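Local atomic coordinates of endoglucanase (Uncultured bacterium, PDB entry 3X17), a protein that probably hydrolyses internal beta-1,4-glucosidic bonds of cellulose, as a glycoside hydrolase family 9 endoglucanase with an N-terminal Ig-like domain and bound calcium and zinc ions. Residues Q193-Y198 with D221-V226; E199-A204 with L549-A554; G229-F234 with A294-K299. All blocks are in the same frame, centred on the assembly; numbering follows the deposited sequence.

Contact 1 of 3, residues Q193-Y198 with D221-V226; sequences QLLKAY and DILDEV. With CA (calcium ion), chain D.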
loop_
_atom_site.group_PDB
_atom_site.type_symbol
_atom_site.label_atom_id
_atom_site.label_comp_id
_atom_site.label_asym_id
_atom_site.label_seq_id
_atom_site.Cartn_x
_atom_site.Cartn_y
_atom_site.Cartn_z
ATOM N N GLN A 193 4.465 4.016 6.664
ATOM C CA GLN A 193 4.544 4.317 5.249
ATOM C C GLN A 193 3.809 5.610 4.861
ATOM O O GLN A 193 4.303 6.383 4.051
ATOM C CB GLN A 193 4.102 3.137 4.380
ATOM C CG GLN A 193 5.023 1.945 4.396
ATOM C CD GLN A 193 4.440 0.749 3.638
ATOM O OE1 GLN A 193 4.689 0.568 2.449
ATOM N NE2 GLN A 193 3.689 -0.088 4.341
ATOM N N LEU A 194 2.665 5.888 5.470
ATOM C CA LEU A 194 2.052 7.206 5.267
ATOM C C LEU A 194 2.978 8.311 5.781
ATOM O O LEU A 194 3.118 9.372 5.156
ATOM C CB LEU A 194 0.670 7.292 5.929
ATOM C CG LEU A 194 -0.353 6.213 5.529
ATOM C CD1 LEU A 194 -1.657 6.419 6.341
ATOM C CD2 LEU A 194 -0.678 6.188 4.009
ATOM N N LEU A 195 3.658 8.044 6.886
ATOM C CA LEU A 195 4.520 9.056 7.474
ATOM C C LEU A 195 5.646 9.384 6.500
ATOM O O LEU A 195 6.019 10.548 6.328
ATOM C CB LEU A 195 5.126 8.566 8.798
ATOM C CG LEU A 195 4.284 8.780 10.062
ATOM C CD1 LEU A 195 4.953 8.041 11.215
ATOM C CD2 LEU A 195 4.134 10.268 10.413
ATOM N N LYS A 196 6.181 8.349 5.861
ATOM C CA LYS A 196 7.316 8.504 4.951
ATOM C C LYS A 196 6.883 9.225 3.690
ATOM O O LYS A 196 7.656 9.982 3.113
ATOM C CB LYS A 196 7.862 7.115 4.593
ATOM C CG LYS A 196 9.278 7.107 4.114
ATOM C CD LYS A 196 10.222 7.745 5.135
ATOM C CE LYS A 196 11.455 8.275 4.399
ATOM N NZ LYS A 196 12.253 9.163 5.305
ATOM N N ALA A 197 5.688 8.894 3.191
ATOM C CA ALA A 197 5.091 9.648 2.102
ATOM C C ALA A 197 5.084 11.143 2.437
ATOM O O ALA A 197 5.385 11.978 1.580
ATOM C CB ALA A 197 3.670 9.173 1.827
ATOM N N TYR A 198 4.609 11.476 3.629
ATOM C CA TYR A 198 4.513 12.863 3.993
ATOM C C TYR A 198 5.891 13.485 4.125
ATOM O O TYR A 198 6.135 14.561 3.609
ATOM C CB TYR A 198 3.724 13.090 5.280
ATOM C CG TYR A 198 3.848 14.540 5.740
ATOM C CD1 TYR A 198 3.058 15.546 5.159
ATOM C CD2 TYR A 198 4.866 14.926 6.606
ATOM C CE1 TYR A 198 3.200 16.876 5.535
ATOM C CE2 TYR A 198 5.060 16.268 6.938
ATOM C CZ TYR A 198 4.230 17.227 6.397
ATOM O OH TYR A 198 4.414 18.524 6.746
ATOM N N ASP A 221 -3.552 16.914 6.942
ATOM C CA ASP A 221 -4.583 15.929 7.230
ATOM C C ASP A 221 -4.013 14.515 7.232
ATOM O O ASP A 221 -4.471 13.673 7.982
ATOM C CB ASP A 221 -5.720 16.026 6.200
ATOM C CG ASP A 221 -6.658 17.174 6.489
ATOM O OD1 ASP A 221 -6.375 17.919 7.442
ATOM O OD2 ASP A 221 -7.635 17.362 5.743
ATOM N N ILE A 222 -3.061 14.237 6.347
ATOM C CA ILE A 222 -2.452 12.900 6.296
ATOM C C ILE A 222 -1.853 12.574 7.663
ATOM O O ILE A 222 -1.956 11.446 8.129
ATOM C CB ILE A 222 -1.351 12.764 5.194
ATOM C CG1 ILE A 222 -0.879 11.289 5.060
ATOM C CG2 ILE A 222 -0.153 13.616 5.542
ATOM C CD1 ILE A 222 -1.971 10.317 4.632
ATOM N N LEU A 223 -1.355 13.595 8.368
ATOM C CA LEU A 223 -0.817 13.403 9.726
ATOM C C LEU A 223 -1.905 13.237 10.786
ATOM O O LEU A 223 -1.780 12.412 11.673
ATOM C CB LEU A 223 0.140 14.539 10.126
ATOM C CG LEU A 223 1.378 14.684 9.226
ATOM C CD1 LEU A 223 2.330 15.722 9.783
ATOM C CD2 LEU A 223 2.063 13.340 9.029
ATOM N N ASP A 224 -3.020 13.934 10.635
ATOM C CA ASP A 224 -4.189 13.624 11.448
ATOM C C ASP A 224 -4.622 12.178 11.253
ATOM O O ASP A 224 -4.961 11.503 12.219
ATOM C CB ASP A 224 -5.344 14.566 11.150
ATOM C CG ASP A 224 -5.039 15.994 11.563
ATOM O OD1 ASP A 224 -4.537 16.213 12.696
ATOM O OD2 ASP A 224 -5.181 16.872 10.695
ATOM N N GLU A 225 -4.614 11.691 10.012
ATOM C CA GLU A 225 -5.053 10.311 9.809
ATOM C C GLU A 225 -4.084 9.356 10.503
ATOM O O GLU A 225 -4.507 8.452 11.225
ATOM C CB GLU A 225 -5.168 9.943 8.334
ATOM C CG GLU A 225 -5.906 8.595 8.134
ATOM C CD GLU A 225 -7.372 8.685 8.580
ATOM O OE1 GLU A 225 -8.016 9.716 8.265
ATOM O OE2 GLU A 225 -7.842 7.774 9.300
ATOM N N VAL A 226 -2.798 9.502 10.195
ATOM C CA VAL A 226 -1.757 8.732 10.855
ATOM C C VAL A 226 -1.946 8.743 12.366
ATOM O O VAL A 226 -1.750 7.729 13.024
ATOM C CB VAL A 226 -0.351 9.271 10.525
ATOM C CG1 VAL A 226 0.666 8.768 11.546
ATOM C CG2 VAL A 226 0.050 8.867 9.088
HETATM CA CA CA D . -5.635 19.027 9.621
#
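Tyr-198 holds CG anti to its backbone nitrogen (chi1 171°), which lays the phenol ring against the next helix, while Leu-223, with CG anti to its carbonyl carbon (chi1 -61°), sends its two methyls up to that ring. These residues join helices 184-200 and 221-235, two successive helices of the (alpha/alpha)6 barrel that run nearly antiparallel, with segment axes 163° apart and 9.8 Å from each other at closest approach. Leu-223 CD1 sits over one face of the Tyr-198 ring, nearer its rim than its middle and 4.1 Å from the centroid, a CH-pi contact. The other methyl, CD2, reaches the root of the ring at CG and touches Leu-195 CD2 as well, filling the corner between the two side chains. Ile-222 approaches the ring obliquely, its CG2 lying 3.8 Å from Tyr-198 CD1. One turn further along, Val-226 is shared between two leucines: CG2 packs 3.6 Å from Leu-194 CB, whereas CG1 meets Leu-195 at its branch point. Leu-194 and Val-226 lie alongside and point opposite ways, whereas the Leu-195 side chain stands nearly perpendicular to that of Val-226. The interface is thus entirely apolar, and nearly all of it is buried. Met-284, Ala-285 and Ile-288 of helix 272-288 close over Leu-195, and Tyr-127 of helix 115-130 abuts Leu-194. On the far side of helix 221-235 from this packing, Asp-221 and Asp-224 turn to a calcium ion whose coordination is completed by Asp-207 OD1, Asn-217 OD1 and the backbone carbonyls of Glu-214 and Val-219. The ion therefore pins the first turn of the helix to the connection that precedes it, with Asp-221 giving OD1 and Asp-224 giving OD2, the latter 2.5 Å from the calcium.

Contact 2 of 3, residues E199-A204 with L549-A554; sequences ELYPQA and LVFVAA
An edge-to-face aromatic pair, Tyr-201 against Phe-551, is central to this partly buried contact, which joins the C-terminal end of helix 184-200 and the turn after it to helix 543-558, the last helix of the chain. The edge of Tyr-201 is directed at the face of Phe-551, with centroids 5.5 Å apart and planes inclined at 64°. Tyr-201 CE2 stands over the Phe-551 face toward its rim, 4.0 Å from CZ. Phe-551 carries CG anti to the backbone nitrogen (chi1 -174°), which swings the ring toward the turn even though CB does not head there. Leu-200 uses the same ring differently: its CD1 lies near the ring plane, at the edge, 3.8 Å from Phe-551 CZ. The ring of Tyr-201 is itself held between two layers. The CB of its own neighbour Leu-200 lies over the centre of one face; over the opposite face lies the carbonyl carbon of Ala-554, displaced toward the rim, while Ala-554 CB comes within 3.9 Å of Tyr-201 CD2. Tyr-201 is the first residue to leave helical geometry, and Ala-204, brought back by the 3-10 turn that follows, sets its methyl 4.2 Å from Ala-554 O. That carbonyl accepts a hydrogen bond from Ser-558, and the Tyr-201 hydroxyl is hydrogen-bonded to His-555 ND1, which anchors the otherwise apolar ring at its polar end. Met-444 and Leu-447 of helix 435-452 pack on Phe-551 as well. Packing of an early helix against the last one is consistent with the closed ring of helices of an (alpha/alpha)6 barrel, the fold of the glycoside hydrolase family 9 catalytic domain.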
loop_
_atom_site.group_PDB
_atom_site.type_symbol
_atom_site.label_atom_id
_atom_site.label_comp_id
_atom_site.label_asym_id
_atom_site.label_seq_id
_atom_site.Cartn_x
_atom_site.Cartn_y
_atom_site.Cartn_z
ATOM N N GLU A 199 6.803 12.778 4.775
ATOM C CA GLU A 199 8.158 13.270 5.001
ATOM C C GLU A 199 8.893 13.596 3.695
ATOM O O GLU A 199 9.585 14.591 3.603
ATOM C CB GLU A 199 8.964 12.223 5.781
ATOM C CG GLU A 199 10.305 12.735 6.294
ATOM C CD GLU A 199 10.887 11.823 7.341
ATOM O OE1 GLU A 199 10.873 10.581 7.141
ATOM O OE2 GLU A 199 11.390 12.341 8.363
ATOM N N LEU A 200 8.789 12.712 2.716
ATOM C CA LEU A 200 9.450 12.904 1.434
ATOM C C LEU A 200 8.682 13.856 0.517
ATOM O O LEU A 200 9.296 14.600 -0.221
ATOM C CB LEU A 200 9.699 11.552 0.726
ATOM C CG LEU A 200 10.866 10.770 1.329
ATOM C CD1 LEU A 200 10.964 9.351 0.721
ATOM C CD2 LEU A 200 12.203 11.583 1.179
ATOM N N TYR A 201 7.362 13.919 0.647
ATOM C CA TYR A 201 6.564 14.746 -0.265
ATOM C C TYR A 201 5.583 15.678 0.448
ATOM O O TYR A 201 4.393 15.679 0.143
ATOM C CB TYR A 201 5.813 13.846 -1.254
ATOM C CG TYR A 201 6.694 12.771 -1.884
ATOM C CD1 TYR A 201 7.717 13.107 -2.753
ATOM C CD2 TYR A 201 6.506 11.426 -1.591
ATOM C CE1 TYR A 201 8.532 12.133 -3.314
ATOM C CE2 TYR A 201 7.283 10.446 -2.168
ATOM C CZ TYR A 201 8.303 10.798 -3.014
ATOM O OH TYR A 201 9.076 9.822 -3.589
ATOM N N PRO A 202 6.080 16.499 1.381
ATOM C CA PRO A 202 5.213 17.335 2.228
ATOM C C PRO A 202 4.367 18.308 1.414
ATOM O O PRO A 202 3.276 18.713 1.851
ATOM C CB PRO A 202 6.207 18.106 3.123
ATOM C CG PRO A 202 7.526 18.093 2.366
ATOM C CD PRO A 202 7.518 16.756 1.592
ATOM N N GLN A 203 4.844 18.660 0.219
ATOM C CA GLN A 203 4.143 19.644 -0.607
ATOM C C GLN A 203 2.891 19.033 -1.271
ATOM O O GLN A 203 1.955 19.758 -1.634
ATOM C CB GLN A 203 5.090 20.305 -1.639
ATOM C CG GLN A 203 5.698 19.352 -2.686
ATOM C CD GLN A 203 6.770 18.393 -2.116
ATOM O OE1 GLN A 203 6.970 18.303 -0.907
ATOM N NE2 GLN A 203 7.473 17.698 -3.004
ATOM N N ALA A 204 2.800 17.700 -1.280
ATOM C CA ALA A 204 1.552 17.057 -1.719
ATOM C C ALA A 204 0.459 17.002 -0.635
ATOM O O ALA A 204 -0.686 16.696 -0.920
ATOM C CB ALA A 204 1.821 15.687 -2.302
ATOM N N LEU A 549 0.508 2.643 -2.087
ATOM C CA LEU A 549 -0.238 3.416 -3.076
ATOM C C LEU A 549 -0.191 4.921 -2.775
ATOM O O LEU A 549 0.054 5.729 -3.665
ATOM C CB LEU A 549 -1.694 2.919 -3.227
ATOM C CG LEU A 549 -2.606 3.743 -4.145
ATOM C CD1 LEU A 549 -2.045 3.878 -5.582
ATOM C CD2 LEU A 549 -4.064 3.213 -4.160
ATOM N N VAL A 550 -0.494 5.296 -1.552
ATOM C CA VAL A 550 -0.381 6.691 -1.145
ATOM C C VAL A 550 1.066 7.185 -1.332
ATOM O O VAL A 550 1.270 8.287 -1.818
ATOM C CB VAL A 550 -0.800 6.901 0.343
ATOM C CG1 VAL A 550 -0.309 8.275 0.876
ATOM C CG2 VAL A 550 -2.316 6.789 0.491
ATOM N N PHE A 551 2.063 6.343 -1.014
ATOM C CA PHE A 551 3.469 6.731 -1.228
ATOM C C PHE A 551 3.816 7.026 -2.689
ATOM O O PHE A 551 4.301 8.124 -3.022
ATOM C CB PHE A 551 4.441 5.703 -0.637
ATOM C CG PHE A 551 5.897 6.130 -0.716
ATOM C CD1 PHE A 551 6.655 5.866 -1.848
ATOM C CD2 PHE A 551 6.489 6.825 0.330
ATOM C CE1 PHE A 551 7.986 6.253 -1.923
ATOM C CE2 PHE A 551 7.809 7.227 0.255
ATOM C CZ PHE A 551 8.565 6.926 -0.868
ATOM N N VAL A 552 3.500 6.088 -3.573
ATOM C CA VAL A 552 3.900 6.239 -4.961
ATOM C C VAL A 552 3.101 7.352 -5.638
ATOM O O VAL A 552 3.667 8.189 -6.348
ATOM C CB VAL A 552 3.847 4.901 -5.751
ATOM C CG1 VAL A 552 4.338 5.108 -7.174
ATOM C CG2 VAL A 552 4.732 3.871 -5.075
ATOM N N ALA A 553 1.831 7.472 -5.254
ATOM C CA ALA A 553 0.969 8.491 -5.807
ATOM C C ALA A 553 1.477 9.871 -5.378
ATOM O O ALA A 553 1.461 10.834 -6.182
ATOM C CB ALA A 553 -0.463 8.284 -5.346
ATOM N N ALA A 554 1.920 9.971 -4.126
ATOM C CA ALA A 554 2.406 11.257 -3.615
ATOM C C ALA A 554 3.670 11.727 -4.368
ATOM O O ALA A 554 3.818 12.914 -4.657
ATOM C CB ALA A 554 2.663 11.187 -2.118
#

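Contact 3 of 3, residues G229-F234 with A294-K299; sequences GLEWLF and AAFARK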
loop_
_atom_site.group_PDB
_atom_site.type_symbol
_atom_site.label_atom_id
_atom_site.label_comp_id
_atom_site.label_asym_id
_atom_site.label_seq_id
_atom_site.Cartn_x
_atom_site.Cartn_y
_atom_site.Cartn_z
ATOM N N GLY A 229 -4.334 6.303 13.701
ATOM C CA GLY A 229 -3.833 4.930 13.775
ATOM C C GLY A 229 -2.906 4.765 14.958
ATOM O O GLY A 229 -2.970 3.773 15.674
ATOM N N LEU A 230 -2.048 5.757 15.180
ATOM C CA LEU A 230 -1.026 5.654 16.216
ATOM C C LEU A 230 -1.627 5.721 17.620
ATOM O O LEU A 230 -1.108 5.091 18.561
ATOM C CB LEU A 230 -0.004 6.769 16.054
ATOM C CG LEU A 230 0.798 6.710 14.743
ATOM C CD1 LEU A 230 1.791 7.843 14.783
ATOM C CD2 LEU A 230 1.517 5.357 14.685
ATOM N N GLU A 231 -2.688 6.521 17.764
ATOM C CA GLU A 231 -3.398 6.626 19.048
ATOM C C GLU A 231 -4.073 5.321 19.466
ATOM O O GLU A 231 -4.090 4.960 20.654
ATOM C CB GLU A 231 -4.373 7.800 19.024
ATOM C CG GLU A 231 -3.607 9.111 19.141
ATOM C CD GLU A 231 -4.477 10.358 19.264
ATOM O OE1 GLU A 231 -5.580 10.385 18.670
ATOM O OE2 GLU A 231 -3.997 11.359 19.868
ATOM N N TRP A 232 -4.499 4.555 18.474
ATOM C CA TRP A 232 -4.939 3.191 18.715
ATOM C C TRP A 232 -3.834 2.252 19.145
ATOM O O TRP A 232 -4.005 1.492 20.088
ATOM C CB TRP A 232 -5.662 2.624 17.505
ATOM C CG TRP A 232 -6.171 1.283 17.810
ATOM C CD1 TRP A 232 -7.140 0.963 18.721
ATOM C CD2 TRP A 232 -5.657 0.038 17.318
ATOM N NE1 TRP A 232 -7.311 -0.396 18.769
ATOM C CE2 TRP A 232 -6.380 -0.991 17.961
ATOM C CE3 TRP A 232 -4.721 -0.305 16.341
ATOM C CZ2 TRP A 232 -6.169 -2.330 17.685
ATOM C CZ3 TRP A 232 -4.504 -1.652 16.072
ATOM C CH2 TRP A 232 -5.214 -2.643 16.758
ATOM N N LEU A 233 -2.675 2.329 18.487
ATOM C CA LEU A 233 -1.464 1.681 18.999
ATOM C C LEU A 233 -1.154 1.962 20.482
ATOM O O LEU A 233 -0.764 1.041 21.213
ATOM C CB LEU A 233 -0.232 2.008 18.126
ATOM C CG LEU A 233 -0.235 1.547 16.659
ATOM C CD1 LEU A 233 1.180 1.673 16.034
ATOM C CD2 LEU A 233 -0.794 0.085 16.488
ATOM N N PHE A 234 -1.242 3.228 20.916
ATOM C CA PHE A 234 -1.083 3.539 22.335
ATOM C C PHE A 234 -2.010 2.658 23.199
ATOM O O PHE A 234 -1.578 2.113 24.217
ATOM C CB PHE A 234 -1.358 5.027 22.648
ATOM C CG PHE A 234 -0.359 5.984 22.043
ATOM C CD1 PHE A 234 1.006 5.676 22.002
ATOM C CD2 PHE A 234 -0.777 7.237 21.597
ATOM C CE1 PHE A 234 1.917 6.567 21.420
ATOM C CE2 PHE A 234 0.145 8.177 21.116
ATOM C CZ PHE A 234 1.489 7.833 21.007
ATOM N N ALA A 294 4.033 19.239 19.556
ATOM C CA ALA A 294 5.188 18.829 20.354
ATOM C C ALA A 294 4.812 17.878 21.504
ATOM O O ALA A 294 5.575 16.972 21.831
ATOM C CB ALA A 294 5.951 20.073 20.887
ATOM N N ALA A 295 3.619 18.051 22.064
ATOM C CA ALA A 295 3.110 17.156 23.107
ATOM C C ALA A 295 2.823 15.733 22.545
ATOM O O ALA A 295 3.091 14.727 23.187
ATOM C CB ALA A 295 1.838 17.737 23.710
ATOM N N PHE A 296 2.240 15.661 21.362
ATOM C CA PHE A 296 2.002 14.365 20.744
ATOM C C PHE A 296 3.311 13.712 20.344
ATOM O O PHE A 296 3.506 12.523 20.555
ATOM C CB PHE A 296 1.075 14.503 19.532
ATOM C CG PHE A 296 0.831 13.219 18.824
ATOM C CD1 PHE A 296 -0.065 12.298 19.345
ATOM C CD2 PHE A 296 1.626 12.848 17.740
ATOM C CE1 PHE A 296 -0.276 11.063 18.713
ATOM C CE2 PHE A 296 1.421 11.624 17.091
ATOM C CZ PHE A 296 0.481 10.718 17.602
ATOM N N ALA A 297 4.206 14.500 19.755
ATOM C CA ALA A 297 5.588 14.084 19.536
ATOM C C ALA A 297 6.262 13.413 20.736
ATOM O O ALA A 297 6.846 12.346 20.580
ATOM C CB ALA A 297 6.440 15.264 19.052
ATOM N N ARG A 298 6.280 14.084 21.887
ATOM C CA ARG A 298 6.836 13.521 23.136
ATOM C C ARG A 298 6.190 12.203 23.501
ATOM O O ARG A 298 6.845 11.303 24.044
ATOM C CB ARG A 298 6.604 14.471 24.331
ATOM C CG ARG A 298 7.554 15.661 24.365
ATOM C CD ARG A 298 7.216 16.607 25.523
ATOM N NE ARG A 298 7.632 17.953 25.175
ATOM C CZ ARG A 298 6.798 18.945 24.895
ATOM N NH1 ARG A 298 5.495 18.798 25.082
ATOM N NH2 ARG A 298 7.287 20.112 24.508
ATOM N N LYS A 299 4.870 12.172 23.405
ATOM C CA LYS A 299 4.131 11.011 23.844
ATOM C C LYS A 299 4.498 9.835 22.942
ATOM O O LYS A 299 4.693 8.712 23.423
ATOM C CB LYS A 299 2.621 11.278 23.796
ATOM C CG LYS A 299 1.738 10.087 24.248
ATOM C CD LYS A 299 0.271 10.402 23.927
ATOM C CE LYS A 299 -0.688 9.627 24.808
ATOM N NZ LYS A 299 -2.083 9.679 24.256
#
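Phe-234 and Phe-296 meet where helices 221-235 and 294-312 of the (alpha/alpha)6 barrel run in the same general direction, their segment axes 44° apart and as far as 12.3 Å from each other at closest approach. The two phenylalanines and the extended Lys-299 bridge this separation. Phe-296 CE1 comes in at the edge of the Phe-234 ring, 3.8 Å from CE2. Lys-299, with CG anti to the backbone nitrogen (chi1 180°) and its chain extended, passes the same ring obliquely, CD lying 3.6 Å from Phe-234 CE2, so the contact is made by its aliphatic part as well as its end. At the edge of the Phe-296 ring, near its plane, lie Leu-230 CD1 and Glu-231 CG, the latter 3.9 Å from Phe-296 CE1. Replacing Phe-234 by an alanine is likely to open a gap between the helices and leave the Lys-299 chain without the ring it lies along. Around this pair, Trp-282 of helix 272-288 stacks on Phe-234, and Ala-300 and Ala-303, further along helix 294-312, touch it. Phe-296 has a cation-pi partner in Arg-227 and a second ring, Phe-289, beside it. Glu-231 forms a long, weak ion pair with Arg-227, and its OE2 stays 5.1 Å from Lys-299 NZ, short of a salt bridge.

Contacts 1 and 2 share helix 184-200 and lie with centres about 9 Å apart; they meet directly where Ala-197 CA packs 3.6 Å from Phe-551 CD2 and Leu-194 CD2 rests 3.7 Å from Val-550 CB. Contact 3 continues from contact 1 along helix 221-235, its centre about 13 Å away, without further touch between them. Contacts 2 and 3 stay apart, about 12 Å between nearest atoms. Helices 543-558, 184-200, 221-235 and 294-312 are thus joined in succession. The calcium ion bound beside contact 1 is about 13 Å from the side chain of Glu-231 in contact 3.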